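Local coordinates for Non-structural protein (Porcine reproductive and respiratory syndrome virus, PDB 3IFU), which is the Nsp1alpha leader protease of the viral polyprotein, a zinc-binding papain-like cysteine protease that probably also suppresses interferon-beta production in the host, at residues T11-V16 / C25-S30; P42-L47 / Y51-P56; C126-I131 / V140-L145; G133-V138 / T156-N161. One frame throughout, in Å; residues are numbered along the deposited sequence.

Contact 1. Residues T11-V16 / C25-S30; sequences TPNARV and CTRCLS. With ZN (zinc ion), chain C.
R15 and T26 supply the backbone link: T26 N donates to R15 O over 2.7 Å, a nearly straight bond (164° at the hydrogen). One residue further along, V16 and C25 face each other as an antiparallel non-hydrogen-bonded pair, the last rung of the two-stranded hairpin 16-18/23-25. The apolar part belongs to A14. Its CB sits over the centre of one face of the R27 guanidinium, 3.6 Å from CZ, and on another side touches C25 SG at 4.0 Å. R27 reaches this place through a chain bent at chi2 and chi3, which folds the guanidinium back across the loop 11-14. Both segments belong to the N-terminal zinc finger, a four-cysteine site in which C25 and C28 form the CxxC half and C8 and C10 the other. Metal bonds run from zinc to C25 SG and C28 SG, each 2.4 Å. Within the same turn C28 N donates to C25 SG (3.6 Å), a bond that would help stabilise the thiolate. Another polar contact lies at the guanidinium edge, in its plane, where R27 NH2 gives a weak hydrogen bond to T11 OG1, bent to 118°.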
loop_
_atom_site.group_PDB
_atom_site.type_symbol
_atom_site.label_atom_id
_atom_site.label_comp_id
_atom_site.label_asym_id
_atom_site.label_seq_id
_atom_site.Cartn_x
_atom_site.Cartn_y
_atom_site.Cartn_z
ATOM N N THR A 11 -17.935 -13.172 13.945
ATOM C CA THR A 11 -17.769 -14.400 14.715
ATOM C C THR A 11 -16.260 -14.695 14.690
ATOM O O THR A 11 -15.614 -14.557 13.653
ATOM C CB THR A 11 -18.571 -15.556 14.079
ATOM O OG1 THR A 11 -18.153 -15.742 12.722
ATOM C CG2 THR A 11 -20.057 -15.234 14.092
ATOM N N PRO A 12 -15.681 -15.111 15.828
ATOM C CA PRO A 12 -14.243 -15.397 15.879
ATOM C C PRO A 12 -13.708 -16.417 14.880
ATOM O O PRO A 12 -12.495 -16.629 14.813
ATOM C CB PRO A 12 -14.035 -15.835 17.326
ATOM C CG PRO A 12 -15.304 -16.543 17.622
ATOM C CD PRO A 12 -16.346 -15.606 17.047
ATOM N N ASN A 13 -14.590 -17.048 14.107
ATOM C CA ASN A 13 -14.128 -18.027 13.129
ATOM C C ASN A 13 -13.889 -17.378 11.761
ATOM O O ASN A 13 -13.601 -18.063 10.774
ATOM C CB ASN A 13 -15.120 -19.188 13.009
ATOM C CG ASN A 13 -16.337 -18.836 12.189
ATOM O OD1 ASN A 13 -17.046 -17.876 12.483
ATOM N ND2 ASN A 13 -16.590 -19.621 11.151
ATOM N N ALA A 14 -14.010 -16.053 11.714
ATOM C CA ALA A 14 -13.774 -15.296 10.492
ATOM C C ALA A 14 -12.257 -15.173 10.340
ATOM O O ALA A 14 -11.586 -14.637 11.225
ATOM C CB ALA A 14 -14.402 -13.919 10.606
ATOM N N ARG A 15 -11.719 -15.664 9.226
ATOM C CA ARG A 15 -10.274 -15.617 8.996
ATOM C C ARG A 15 -9.603 -14.246 9.140
ATOM O O ARG A 15 -10.226 -13.186 9.002
ATOM C CB ARG A 15 -9.932 -16.220 7.635
ATOM C CG ARG A 15 -10.271 -17.698 7.551
ATOM C CD ARG A 15 -9.801 -18.308 6.255
ATOM N NE ARG A 15 -10.311 -19.663 6.079
ATOM C CZ ARG A 15 -11.574 -19.951 5.787
ATOM N NH1 ARG A 15 -11.953 -21.212 5.642
ATOM N NH2 ARG A 15 -12.456 -18.974 5.637
ATOM N N VAL A 16 -8.304 -14.299 9.401
ATOM C CA VAL A 16 -7.503 -13.114 9.624
ATOM C C VAL A 16 -6.303 -12.986 8.682
ATOM O O VAL A 16 -5.812 -13.979 8.143
ATOM C CB VAL A 16 -7.006 -13.121 11.096
ATOM C CG1 VAL A 16 -5.813 -12.210 11.257
ATOM C CG2 VAL A 16 -8.139 -12.695 12.026
ATOM N N CYS A 25 -9.442 -8.455 9.982
ATOM C CA CYS A 25 -10.419 -9.486 9.696
ATOM C C CYS A 25 -10.625 -9.593 8.192
ATOM O O CYS A 25 -10.746 -8.587 7.497
ATOM C CB CYS A 25 -11.747 -9.153 10.361
ATOM S SG CYS A 25 -13.107 -10.195 9.804
ATOM N N THR A 26 -10.661 -10.823 7.696
ATOM C CA THR A 26 -10.857 -11.085 6.280
ATOM C C THR A 26 -12.256 -10.686 5.806
ATOM O O THR A 26 -12.454 -10.334 4.646
ATOM C CB THR A 26 -10.614 -12.582 5.991
ATOM O OG1 THR A 26 -9.204 -12.837 5.967
ATOM C CG2 THR A 26 -11.209 -12.984 4.669
ATOM N N ARG A 27 -13.220 -10.726 6.718
ATOM C CA ARG A 27 -14.609 -10.396 6.401
ATOM C C ARG A 27 -14.990 -8.918 6.303
ATOM O O ARG A 27 -15.580 -8.501 5.307
ATOM C CB ARG A 27 -15.551 -11.063 7.412
ATOM C CG ARG A 27 -15.938 -12.482 7.075
ATOM C CD ARG A 27 -17.449 -12.650 7.202
ATOM N NE ARG A 27 -17.900 -13.080 8.525
ATOM C CZ ARG A 27 -17.662 -14.285 9.048
ATOM N NH1 ARG A 27 -16.971 -15.190 8.365
ATOM N NH2 ARG A 27 -18.135 -14.592 10.250
ATOM N N CYS A 28 -14.673 -8.139 7.337
ATOM C CA CYS A 28 -15.031 -6.719 7.378
ATOM C C CYS A 28 -13.869 -5.744 7.223
ATOM O O CYS A 28 -14.080 -4.531 7.233
ATOM C CB CYS A 28 -15.759 -6.401 8.685
ATOM S SG CYS A 28 -14.716 -6.523 10.154
ATOM N N LEU A 29 -12.650 -6.268 7.105
ATOM C CA LEU A 29 -11.461 -5.436 6.928
ATOM C C LEU A 29 -11.188 -4.488 8.099
ATOM O O LEU A 29 -10.483 -3.489 7.948
ATOM C CB LEU A 29 -11.587 -4.636 5.630
ATOM C CG LEU A 29 -11.950 -5.491 4.413
ATOM C CD1 LEU A 29 -12.363 -4.620 3.230
ATOM C CD2 LEU A 29 -10.763 -6.369 4.066
ATOM N N SER A 30 -11.747 -4.798 9.265
ATOM C CA SER A 30 -11.534 -3.973 10.447
ATOM C C SER A 30 -10.497 -4.643 11.329
ATOM O O SER A 30 -10.377 -5.869 11.321
ATOM C CB SER A 30 -12.839 -3.807 11.221
ATOM O OG SER A 30 -13.838 -3.215 10.407
HETATM ZN ZN ZN C . -14.777 -8.833 10.952
#

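Contact 2. Residues P42-L47 / Y51-P56; sequences PELGVL and YRPEEP
L47 and Y51 both carry CG opposite the backbone N (chi1 -179° and 173°), which sets the two side chains side by side and pointing the same way. L44 turns the other way at its first bond, with CG opposite the carbonyl carbon, and sends CD1 toward P53. L47 CD1 then lies 3.6 Å from Y51 CB, while its CG comes to the ring obliquely at Y51 CD2, with L47 CD2 near the same ring atom. L44 and P53 meet tip to tip, CD1 to CD at 3.6 Å, and the same methyl touches Y51 CD2 at 4.0 Å. From its own segment, P53 N sits over the centre of one ring face, so the chain after Y51 folds under the phenol ring; Y106 of helix 94-108 meets the ring edge-to-face. The polar link is a backbone bond, Y51 N to L47 O, 2.7 Å long and nearly straight at 168°, with the donor close to the line of the carbonyl. It joins residue i to i+4, closing a turn over 47-51. With the type I turn at 42-45 before it, this is a compact loop cluster packed beside the zinc-binding loop, with the Y51 side chain about 10 Å from the zinc at the nearest atoms.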
loop_
_atom_site.group_PDB
_atom_site.type_symbol
_atom_site.label_atom_id
_atom_site.label_comp_id
_atom_site.label_asym_id
_atom_site.label_seq_id
_atom_site.Cartn_x
_atom_site.Cartn_y
_atom_site.Cartn_z
ATOM N N PRO A 42 -4.936 -22.509 21.488
ATOM C CA PRO A 42 -3.518 -22.757 21.766
ATOM C C PRO A 42 -2.757 -23.485 20.668
ATOM O O PRO A 42 -1.581 -23.205 20.435
ATOM C CB PRO A 42 -3.563 -23.555 23.063
ATOM C CG PRO A 42 -4.734 -22.935 23.775
ATOM C CD PRO A 42 -5.765 -22.835 22.666
ATOM N N GLU A 43 -3.425 -24.411 19.990
ATOM C CA GLU A 43 -2.780 -25.186 18.936
ATOM C C GLU A 43 -2.427 -24.364 17.694
ATOM O O GLU A 43 -1.718 -24.849 16.808
ATOM C CB GLU A 43 -3.671 -26.367 18.525
ATOM C CG GLU A 43 -4.293 -27.126 19.693
ATOM C CD GLU A 43 -5.621 -26.530 20.143
ATOM O OE1 GLU A 43 -6.616 -26.653 19.392
ATOM O OE2 GLU A 43 -5.672 -25.936 21.241
ATOM N N LEU A 44 -2.913 -23.124 17.629
ATOM C CA LEU A 44 -2.646 -22.255 16.480
ATOM C C LEU A 44 -1.730 -21.067 16.774
ATOM O O LEU A 44 -1.966 -19.970 16.273
ATOM C CB LEU A 44 -3.962 -21.727 15.902
ATOM C CG LEU A 44 -4.914 -22.706 15.218
ATOM C CD1 LEU A 44 -6.154 -21.960 14.768
ATOM C CD2 LEU A 44 -4.224 -23.354 14.033
ATOM N N GLY A 45 -0.691 -21.292 17.577
ATOM C CA GLY A 45 0.254 -20.238 17.922
ATOM C C GLY A 45 -0.300 -18.825 17.968
ATOM O O GLY A 45 -1.307 -18.554 18.630
ATOM N N VAL A 46 0.371 -17.920 17.261
ATOM C CA VAL A 46 -0.033 -16.515 17.194
ATOM C C VAL A 46 -1.419 -16.339 16.573
ATOM O O VAL A 46 -2.197 -15.484 17.003
ATOM C CB VAL A 46 0.979 -15.695 16.368
ATOM C CG1 VAL A 46 0.543 -14.240 16.292
ATOM C CG2 VAL A 46 2.356 -15.810 16.993
ATOM N N LEU A 47 -1.717 -17.145 15.555
ATOM C CA LEU A 47 -3.007 -17.089 14.872
ATOM C C LEU A 47 -4.162 -17.379 15.834
ATOM O O LEU A 47 -5.206 -16.724 15.791
ATOM C CB LEU A 47 -3.025 -18.093 13.718
ATOM C CG LEU A 47 -4.302 -18.145 12.885
ATOM C CD1 LEU A 47 -4.620 -16.769 12.334
ATOM C CD2 LEU A 47 -4.123 -19.135 11.767
ATOM N N TYR A 51 -7.759 -15.934 15.767
ATOM C CA TYR A 51 -8.615 -16.799 14.968
ATOM C C TYR A 51 -8.958 -18.141 15.609
ATOM O O TYR A 51 -8.078 -18.914 15.975
ATOM C CB TYR A 51 -7.938 -17.039 13.625
ATOM C CG TYR A 51 -8.618 -18.048 12.739
ATOM C CD1 TYR A 51 -9.855 -17.779 12.167
ATOM C CD2 TYR A 51 -7.999 -19.256 12.435
ATOM C CE1 TYR A 51 -10.458 -18.683 11.302
ATOM C CE2 TYR A 51 -8.594 -20.169 11.576
ATOM C CZ TYR A 51 -9.822 -19.876 11.010
ATOM O OH TYR A 51 -10.402 -20.763 10.133
ATOM N N ARG A 52 -10.255 -18.412 15.710
ATOM C CA ARG A 52 -10.764 -19.652 16.282
ATOM C C ARG A 52 -11.608 -20.314 15.198
ATOM O O ARG A 52 -12.761 -19.936 14.990
ATOM C CB ARG A 52 -11.644 -19.337 17.494
ATOM C CG ARG A 52 -12.034 -20.533 18.353
ATOM C CD ARG A 52 -12.976 -20.093 19.477
ATOM N NE ARG A 52 -13.113 -21.091 20.536
ATOM C CZ ARG A 52 -13.440 -22.365 20.335
ATOM N NH1 ARG A 52 -13.670 -22.815 19.106
ATOM N NH2 ARG A 52 -13.540 -23.193 21.366
ATOM N N PRO A 53 -11.050 -21.311 14.493
ATOM C CA PRO A 53 -11.796 -21.991 13.430
ATOM C C PRO A 53 -13.110 -22.614 13.899
ATOM O O PRO A 53 -13.437 -22.595 15.085
ATOM C CB PRO A 53 -10.801 -23.029 12.923
ATOM C CG PRO A 53 -10.037 -23.369 14.152
ATOM C CD PRO A 53 -9.788 -22.014 14.770
ATOM N N GLU A 54 -13.858 -23.167 12.953
ATOM C CA GLU A 54 -15.145 -23.788 13.244
ATOM C C GLU A 54 -15.051 -25.247 13.655
ATOM O O GLU A 54 -15.839 -25.720 14.476
ATOM C CB GLU A 54 -16.057 -23.677 12.020
ATOM C CG GLU A 54 -16.916 -22.436 12.015
ATOM C CD GLU A 54 -17.960 -22.466 13.117
ATOM O OE1 GLU A 54 -17.893 -23.380 13.973
ATOM O OE2 GLU A 54 -18.840 -21.575 13.123
ATOM N N GLU A 55 -14.085 -25.954 13.080
ATOM C CA GLU A 55 -13.914 -27.368 13.353
ATOM C C GLU A 55 -12.431 -27.733 13.518
ATOM O O GLU A 55 -11.674 -26.958 14.098
ATOM C CB GLU A 55 -14.562 -28.147 12.217
ATOM C CG GLU A 55 -16.028 -27.865 12.029
ATOM C CD GLU A 55 -16.644 -28.769 10.990
ATOM O OE1 GLU A 55 -17.868 -28.689 10.792
ATOM O OE2 GLU A 55 -15.899 -29.561 10.375
ATOM N N PRO A 56 -11.994 -28.915 13.033
ATOM C CA PRO A 56 -10.571 -29.226 13.206
ATOM C C PRO A 56 -9.640 -28.149 12.673
ATOM O O PRO A 56 -10.059 -27.040 12.345
ATOM C CB PRO A 56 -10.407 -30.535 12.439
ATOM C CG PRO A 56 -11.710 -31.215 12.674
ATOM C CD PRO A 56 -12.701 -30.087 12.470
#

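Contact 3. Residues C126-I131 / V140-L145; sequences CRWYPI and VYANSL
W128 and V140 lie on strands whose backbones are not bonded to each other: their CA atoms are 9.0 Å apart, because strand 157-160 runs between strands 127-130 and 140-142 and pairs antiparallel with both. The contact therefore spans the middle strand of the antiparallel sheet of the papain-like protease domain. W128 bridges most of the distance. Its CG stands opposite the carbonyl carbon (chi1 -76°), and the six-membered ring reaches over to the far strand. There CZ3 is 3.5 Å from V140 O and 4.0 Å from A142 CB, both approaching the ring system obliquely. A looser apolar touch, W128 CH2 to V140 CG1 at 4.3 Å, completes this half. L159 of the central strand packs against the indole as well, and V140 also leans on P83, I84 and M87 of helix 81-87, while W128 packs on P175. The second half lies just past the end of strand 127-130. I131 points its CB toward strand 140-142, while Y141 CB points away and only the ring comes back; the two side chains cross at about a right angle. I131 CD1 meets the ring edge of Y141, near its plane, at CD1, 3.9 Å away.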
loop_
_atom_site.group_PDB
_atom_site.type_symbol
_atom_site.label_atom_id
_atom_site.label_comp_id
_atom_site.label_asym_id
_atom_site.label_seq_id
_atom_site.Cartn_x
_atom_site.Cartn_y
_atom_site.Cartn_z
ATOM N N CYS A 126 0.621 -9.762 -11.765
ATOM C CA CYS A 126 1.727 -9.707 -10.816
ATOM C C CYS A 126 2.989 -10.325 -11.409
ATOM O O CYS A 126 2.929 -11.314 -12.137
ATOM C CB CYS A 126 1.364 -10.425 -9.507
ATOM S SG CYS A 126 0.019 -9.676 -8.557
ATOM N N ARG A 127 4.131 -9.731 -11.087
ATOM C CA ARG A 127 5.417 -10.203 -11.575
ATOM C C ARG A 127 6.404 -10.115 -10.430
ATOM O O ARG A 127 6.275 -9.238 -9.580
ATOM C CB ARG A 127 5.900 -9.312 -12.721
ATOM C CG ARG A 127 4.971 -9.273 -13.936
ATOM C CD ARG A 127 5.141 -10.503 -14.836
ATOM N NE ARG A 127 4.187 -10.519 -15.949
ATOM C CZ ARG A 127 2.889 -10.808 -15.838
ATOM N NH1 ARG A 127 2.361 -11.120 -14.663
ATOM N NH2 ARG A 127 2.108 -10.773 -16.910
ATOM N N TRP A 128 7.370 -11.031 -10.391
ATOM C CA TRP A 128 8.400 -11.002 -9.355
ATOM C C TRP A 128 9.539 -10.140 -9.882
ATOM O O TRP A 128 9.745 -10.049 -11.088
ATOM C CB TRP A 128 8.939 -12.402 -9.050
ATOM C CG TRP A 128 8.023 -13.245 -8.224
ATOM C CD1 TRP A 128 7.231 -14.269 -8.663
ATOM C CD2 TRP A 128 7.779 -13.124 -6.813
ATOM N NE1 TRP A 128 6.507 -14.792 -7.615
ATOM C CE2 TRP A 128 6.823 -14.106 -6.467
ATOM C CE3 TRP A 128 8.274 -12.278 -5.809
ATOM C CZ2 TRP A 128 6.349 -14.268 -5.156
ATOM C CZ3 TRP A 128 7.802 -12.438 -4.503
ATOM C CH2 TRP A 128 6.850 -13.426 -4.192
ATOM N N TYR A 129 10.270 -9.497 -8.982
ATOM C CA TYR A 129 11.383 -8.655 -9.387
ATOM C C TYR A 129 12.496 -8.795 -8.372
ATOM O O TYR A 129 12.236 -8.923 -7.169
ATOM C CB TYR A 129 10.971 -7.185 -9.442
ATOM C CG TYR A 129 9.952 -6.837 -10.502
ATOM C CD1 TYR A 129 10.352 -6.410 -11.765
ATOM C CD2 TYR A 129 8.587 -6.928 -10.237
ATOM C CE1 TYR A 129 9.417 -6.079 -12.740
ATOM C CE2 TYR A 129 7.644 -6.605 -11.202
ATOM C CZ TYR A 129 8.060 -6.180 -12.453
ATOM O OH TYR A 129 7.123 -5.860 -13.412
ATOM N N PRO A 130 13.753 -8.805 -8.840
ATOM C CA PRO A 130 14.893 -8.921 -7.924
ATOM C C PRO A 130 14.964 -7.575 -7.224
ATOM O O PRO A 130 15.021 -6.545 -7.886
ATOM C CB PRO A 130 16.076 -9.126 -8.865
ATOM C CG PRO A 130 15.448 -9.789 -10.062
ATOM C CD PRO A 130 14.178 -9.002 -10.236
ATOM N N ILE A 131 14.937 -7.567 -5.898
ATOM C CA ILE A 131 14.987 -6.299 -5.183
ATOM C C ILE A 131 16.308 -5.592 -5.472
ATOM O O ILE A 131 17.379 -6.164 -5.286
ATOM C CB ILE A 131 14.832 -6.498 -3.660
ATOM C CG1 ILE A 131 13.475 -7.131 -3.346
ATOM C CG2 ILE A 131 14.958 -5.163 -2.955
ATOM C CD1 ILE A 131 13.347 -7.638 -1.917
ATOM N N VAL A 140 4.520 -8.193 -2.082
ATOM C CA VAL A 140 4.918 -9.325 -1.279
ATOM C C VAL A 140 6.421 -9.436 -1.443
ATOM O O VAL A 140 6.918 -9.632 -2.541
ATOM C CB VAL A 140 4.237 -10.630 -1.755
ATOM C CG1 VAL A 140 4.641 -11.790 -0.853
ATOM C CG2 VAL A 140 2.726 -10.461 -1.737
ATOM N N TYR A 141 7.141 -9.260 -0.342
ATOM C CA TYR A 141 8.590 -9.360 -0.356
ATOM C C TYR A 141 8.900 -10.776 0.040
ATOM O O TYR A 141 8.183 -11.356 0.846
ATOM C CB TYR A 141 9.179 -8.361 0.631
ATOM C CG TYR A 141 8.959 -6.947 0.164
ATOM C CD1 TYR A 141 9.969 -6.246 -0.486
ATOM C CD2 TYR A 141 7.706 -6.337 0.291
ATOM C CE1 TYR A 141 9.742 -4.975 -1.007
ATOM C CE2 TYR A 141 7.469 -5.065 -0.226
ATOM C CZ TYR A 141 8.490 -4.391 -0.877
ATOM O OH TYR A 141 8.265 -3.147 -1.418
ATOM N N ALA A 142 9.957 -11.347 -0.525
ATOM C CA ALA A 142 10.266 -12.729 -0.209
ATOM C C ALA A 142 11.678 -13.171 -0.521
ATOM O O ALA A 142 12.459 -12.450 -1.136
ATOM C CB ALA A 142 9.282 -13.636 -0.949
ATOM N N ASN A 143 11.988 -14.376 -0.057
ATOM C CA ASN A 143 13.257 -15.037 -0.317
ATOM C C ASN A 143 12.863 -16.498 -0.489
ATOM O O ASN A 143 11.708 -16.776 -0.809
ATOM C CB ASN A 143 14.291 -14.814 0.813
ATOM C CG ASN A 143 13.844 -15.324 2.175
ATOM O OD1 ASN A 143 14.453 -14.983 3.190
ATOM N ND2 ASN A 143 12.804 -16.141 2.210
ATOM N N SER A 144 13.783 -17.428 -0.275
ATOM C CA SER A 144 13.470 -18.841 -0.470
ATOM C C SER A 144 12.680 -19.541 0.643
ATOM O O SER A 144 12.255 -20.686 0.478
ATOM C CB SER A 144 14.763 -19.617 -0.750
ATOM O OG SER A 144 15.666 -19.533 0.340
ATOM N N LEU A 145 12.458 -18.859 1.762
ATOM C CA LEU A 145 11.726 -19.463 2.874
ATOM C C LEU A 145 10.593 -18.629 3.438
ATOM O O LEU A 145 9.652 -19.177 4.011
ATOM C CB LEU A 145 12.691 -19.795 4.019
ATOM C CG LEU A 145 13.509 -21.082 3.864
ATOM C CD1 LEU A 145 14.852 -20.933 4.569
ATOM C CD2 LEU A 145 12.717 -22.265 4.421
#

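Contact 4. Residues G133-V138 / T156-N161; sequences GPVPGV and THVLTN
V158 and V135 make the apolar touch between the loop 133-138 and strand 157-160. Before them, T156 and H157 both face A142 in a classic beta bulge, which marks the start of the strand. V158 then turns its CB toward the loop, and its CG1 lies 4.2 Å from V135 CG2, a loose methyl-to-methyl approach. The following inward residue, T160, has OG1 placed opposite its backbone N (chi1 -175°). This hydroxyl is 4.0 Å from V138 O, too far for a direct bond, and one water fills the gap. T160 OG1 donates to the water over 2.8 Å, and the water in turn gives its hydrogens to P136 O at 2.9 Å and to V138 O at a short distance whose exact length is doubtful. The bridge thus ties the loop to the strand at two carbonyls on either side of G137, which has a positive phi (77°). T160 OG1 also accepts the backbone N-H of L162. V135 and V158 both rest on Y141 of strand 140-142, V158 and T160 on Y129 of strand 127-130, and V138 on M87 of helix 81-87, while V138 of the second subunit packs against V138 here.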
loop_
_atom_site.group_PDB
_atom_site.type_symbol
_atom_site.label_atom_id
_atom_site.label_comp_id
_atom_site.label_asym_id
_atom_site.label_seq_id
_atom_site.Cartn_x
_atom_site.Cartn_y
_atom_site.Cartn_z
ATOM N N GLY A 133 16.153 -1.934 -4.968
ATOM C CA GLY A 133 15.868 -0.629 -4.404
ATOM C C GLY A 133 14.453 -0.555 -3.859
ATOM O O GLY A 133 13.730 -1.548 -3.868
ATOM N N PRO A 134 14.020 0.618 -3.390
ATOM C CA PRO A 134 12.677 0.799 -2.838
ATOM C C PRO A 134 11.550 0.656 -3.861
ATOM O O PRO A 134 11.676 1.076 -5.003
ATOM C CB PRO A 134 12.723 2.219 -2.261
ATOM C CG PRO A 134 14.190 2.531 -2.140
ATOM C CD PRO A 134 14.773 1.880 -3.347
ATOM N N VAL A 135 10.447 0.050 -3.437
ATOM C CA VAL A 135 9.281 -0.106 -4.300
ATOM C C VAL A 135 8.082 0.482 -3.572
ATOM O O VAL A 135 7.798 0.123 -2.430
ATOM C CB VAL A 135 8.973 -1.577 -4.622
ATOM C CG1 VAL A 135 7.665 -1.666 -5.435
ATOM C CG2 VAL A 135 10.124 -2.183 -5.406
ATOM N N PRO A 136 7.363 1.401 -4.225
ATOM C CA PRO A 136 6.195 2.013 -3.584
ATOM C C PRO A 136 4.963 1.112 -3.616
ATOM O O PRO A 136 4.873 0.191 -4.429
ATOM C CB PRO A 136 5.999 3.278 -4.399
ATOM C CG PRO A 136 6.343 2.799 -5.792
ATOM C CD PRO A 136 7.593 1.967 -5.568
ATOM N N GLY A 137 4.026 1.379 -2.714
ATOM C CA GLY A 137 2.797 0.616 -2.682
ATOM C C GLY A 137 2.846 -0.768 -2.076
ATOM O O GLY A 137 3.803 -1.143 -1.413
ATOM N N VAL A 138 1.788 -1.526 -2.334
ATOM C CA VAL A 138 1.629 -2.872 -1.817
ATOM C C VAL A 138 2.441 -3.925 -2.566
ATOM O O VAL A 138 2.681 -3.812 -3.771
ATOM C CB VAL A 138 0.153 -3.285 -1.856
ATOM C CG1 VAL A 138 -0.671 -2.369 -0.966
ATOM C CG2 VAL A 138 -0.348 -3.226 -3.286
ATOM N N THR A 156 14.811 -11.103 -1.205
ATOM C CA THR A 156 15.532 -10.983 -2.464
ATOM C C THR A 156 14.608 -10.647 -3.626
ATOM O O THR A 156 15.062 -10.197 -4.674
ATOM C CB THR A 156 16.264 -12.297 -2.813
ATOM O OG1 THR A 156 15.299 -13.302 -3.140
ATOM C CG2 THR A 156 17.091 -12.783 -1.631
ATOM N N HIS A 157 13.312 -10.867 -3.443
ATOM C CA HIS A 157 12.353 -10.588 -4.503
ATOM C C HIS A 157 11.085 -9.901 -4.028
ATOM O O HIS A 157 10.685 -10.030 -2.873
ATOM C CB HIS A 157 11.990 -11.887 -5.217
ATOM C CG HIS A 157 13.149 -12.527 -5.908
ATOM N ND1 HIS A 157 13.628 -12.079 -7.120
ATOM C CD2 HIS A 157 13.980 -13.522 -5.518
ATOM C CE1 HIS A 157 14.708 -12.767 -7.443
ATOM N NE2 HIS A 157 14.943 -13.648 -6.488
ATOM N N VAL A 158 10.461 -9.159 -4.935
ATOM C CA VAL A 158 9.222 -8.469 -4.622
ATOM C C VAL A 158 8.209 -8.740 -5.724
ATOM O O VAL A 158 8.506 -8.602 -6.906
ATOM C CB VAL A 158 9.440 -6.953 -4.481
ATOM C CG1 VAL A 158 9.992 -6.381 -5.774
ATOM C CG2 VAL A 158 8.129 -6.274 -4.092
ATOM N N LEU A 159 7.015 -9.151 -5.314
ATOM C CA LEU A 159 5.925 -9.455 -6.231
ATOM C C LEU A 159 5.033 -8.221 -6.324
ATOM O O LEU A 159 4.449 -7.787 -5.322
ATOM C CB LEU A 159 5.123 -10.641 -5.696
ATOM C CG LEU A 159 3.868 -11.086 -6.444
ATOM C CD1 LEU A 159 4.242 -11.625 -7.811
ATOM C CD2 LEU A 159 3.146 -12.157 -5.628
ATOM N N THR A 160 4.929 -7.644 -7.516
ATOM C CA THR A 160 4.095 -6.466 -7.673
ATOM C C THR A 160 3.426 -6.393 -9.035
ATOM O O THR A 160 3.894 -6.977 -10.007
ATOM C CB THR A 160 4.911 -5.175 -7.448
ATOM O OG1 THR A 160 4.039 -4.040 -7.491
ATOM C CG2 THR A 160 5.982 -5.028 -8.521
ATOM N N ASN A 161 2.320 -5.668 -9.091
ATOM C CA ASN A 161 1.588 -5.500 -10.336
ATOM C C ASN A 161 1.934 -4.143 -10.919
ATOM O O ASN A 161 1.366 -3.719 -11.914
ATOM C CB ASN A 161 0.074 -5.606 -10.101
ATOM C CG ASN A 161 -0.465 -4.509 -9.198
ATOM O OD1 ASN A 161 -1.677 -4.350 -9.062
ATOM N ND2 ASN A 161 0.430 -3.754 -8.570
HETATM O O HOH W 1 3.761 -2.277 -5.387
#

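The four contacts fall into two groups on opposite sides of the chain's centre. Contacts 1 and 2 touch each other in the N-terminal zinc-finger region, through a probable P12 O to R52 N hydrogen bond and packing of N13 against 51-54. Contacts 3 and 4, with centres about 8 Å apart, share the protease sheet, since strand 157-160 of contact 4 is the strand that contact 3 spans. Contacts 2 and 3 are buried and mostly apolar; contacts 1 and 4 are only partly buried and more polar, one organised by a metal and an arginine, the other by a water. Both of these also reach the second subunit, whereas no other chain touches the segments of contact 2.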